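Local coordinates for tail fiber protein (Acinetobacter phage AM24, PDB 5W5P), which probably recognises, and may degrade, the capsular polysaccharide of Acinetobacter baumannii as a trimeric phage tailspike, at residues A393-G397 with T398-V402. Residues are numbered along the deposited sequence; the frame is centred on the assembly and turned at random.
Sequences ASLSG and TNLDV
L395 and L400 close the inside of an irregular loop that leaves the parallel beta-helix after strand 389-390 and returns to it at strand 407-409. Their side chains slant across one another and meet methyl to methyl, L395 CD2 lying 3.7 Å from L400 CD2. In L395 the CG stands anti to the carbonyl carbon (chi1 -63°), which lets the branched end bend in toward L400 although the CB does not point there. Leucine suits both places: each is buried, and a forked apolar end can fill the inside of a loop whose two arms, 393-397 and 398-402, make no hydrogen bond to each other. L400 CD2 also passes 4.0 Å from G397 O, so the same methyl touches the backbone at the bend. T398 CB points away from 393-397, and its small side chain, a methyl beside a hydroxyl, suits a partly exposed place between subunits, packing on L610 of the second and R457 of the third; L395 O accepts a hydrogen bond from R450 of the second subunit, tying the loop into the trimer. N399 begins an Asx turn, a role its short side-chain carbonyl fits well, and N399 ND2 also makes a weak bond, 3.4 Å long, to D401 OD2. D401 OD2 also accepts from the backbone N of A437 of the second subunit. Within the turn, D401 N donates to N399 OD1 at 2.9 Å, approaching from above the carbonyl plane, 44° out of it.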
loop_
_atom_site.group_PDB
_atom_site.type_symbol
_atom_site.label_atom_id
_atom_site.label_comp_id
_atom_site.label_asym_id
_atom_site.label_seq_id
_atom_site.Cartn_x
_atom_site.Cartn_y
_atom_site.Cartn_z
ATOM N N ALA A 393 17.186 -13.256 -13.476
ATOM C CA ALA A 393 17.932 -12.071 -13.077
ATOM C C ALA A 393 19.250 -11.988 -13.841
ATOM O O ALA A 393 19.754 -12.980 -14.372
ATOM C CB ALA A 393 18.196 -12.076 -11.568
ATOM N N SER A 394 19.807 -10.782 -13.893
ATOM C CA SER A 394 21.074 -10.529 -14.581
ATOM C C SER A 394 22.187 -10.554 -13.536
ATOM O O SER A 394 22.514 -9.537 -12.924
ATOM C CB SER A 394 21.023 -9.201 -15.328
ATOM O OG SER A 394 22.307 -8.833 -15.804
ATOM N N LEU A 395 22.781 -11.732 -13.334
ATOM C CA LEU A 395 23.743 -11.925 -12.256
ATOM C C LEU A 395 25.141 -12.280 -12.755
ATOM O O LEU A 395 25.963 -12.756 -11.967
ATOM C CB LEU A 395 23.245 -13.002 -11.291
ATOM C CG LEU A 395 21.947 -12.694 -10.546
ATOM C CD1 LEU A 395 21.396 -13.961 -9.919
ATOM C CD2 LEU A 395 22.186 -11.627 -9.494
ATOM N N SER A 396 25.440 -12.051 -14.040
ATOM C CA SER A 396 26.763 -12.407 -14.547
ATOM C C SER A 396 27.852 -11.497 -13.984
ATOM O O SER A 396 29.019 -11.901 -13.915
ATOM C CB SER A 396 26.774 -12.373 -16.076
ATOM O OG SER A 396 26.849 -11.044 -16.560
ATOM N N GLY A 397 27.501 -10.278 -13.581
ATOM C CA GLY A 397 28.443 -9.395 -12.921
ATOM C C GLY A 397 28.174 -9.301 -11.432
ATOM O O GLY A 397 27.058 -9.581 -10.989
ATOM N N THR A 398 29.184 -8.921 -10.646
ATOM C CA THR A 398 28.969 -8.768 -9.209
ATOM C C THR A 398 28.155 -7.522 -8.886
ATOM O O THR A 398 27.495 -7.469 -7.843
ATOM C CB THR A 398 30.311 -8.722 -8.465
ATOM O OG1 THR A 398 31.104 -7.626 -8.941
ATOM C CG2 THR A 398 31.079 -10.025 -8.652
ATOM N N ASN A 399 28.187 -6.519 -9.757
ATOM C CA ASN A 399 27.477 -5.265 -9.540
ATOM C C ASN A 399 26.032 -5.388 -10.019
ATOM O O ASN A 399 25.784 -5.794 -11.159
ATOM C CB ASN A 399 28.191 -4.129 -10.275
ATOM C CG ASN A 399 27.596 -2.774 -9.974
ATOM O OD1 ASN A 399 26.528 -2.429 -10.481
ATOM N ND2 ASN A 399 28.284 -1.994 -9.149
ATOM N N LEU A 400 25.082 -5.027 -9.148
ATOM C CA LEU A 400 23.656 -5.138 -9.441
ATOM C C LEU A 400 22.967 -3.775 -9.490
ATOM O O LEU A 400 21.759 -3.679 -9.267
ATOM C CB LEU A 400 22.961 -6.040 -8.421
ATOM C CG LEU A 400 23.663 -7.321 -7.974
ATOM C CD1 LEU A 400 22.952 -7.932 -6.777
ATOM C CD2 LEU A 400 23.754 -8.322 -9.125
ATOM N N ASP A 401 23.721 -2.716 -9.795
ATOM C CA ASP A 401 23.183 -1.360 -9.707
ATOM C C ASP A 401 22.069 -1.131 -10.716
ATOM O O ASP A 401 21.011 -0.588 -10.380
ATOM C CB ASP A 401 24.293 -0.333 -9.931
ATOM C CG ASP A 401 25.180 -0.154 -8.723
ATOM O OD1 ASP A 401 24.914 -0.783 -7.676
ATOM O OD2 ASP A 401 26.145 0.627 -8.823
ATOM N N VAL A 402 22.299 -1.511 -11.969
ATOM C CA VAL A 402 21.365 -1.159 -13.030
ATOM C C VAL A 402 20.137 -2.057 -12.989
ATOM O O VAL A 402 18.999 -1.575 -13.004
ATOM C CB VAL A 402 22.071 -1.218 -14.395
ATOM C CG1 VAL A 402 21.177 -0.642 -15.478
ATOM C CG2 VAL A 402 23.392 -0.469 -14.334
#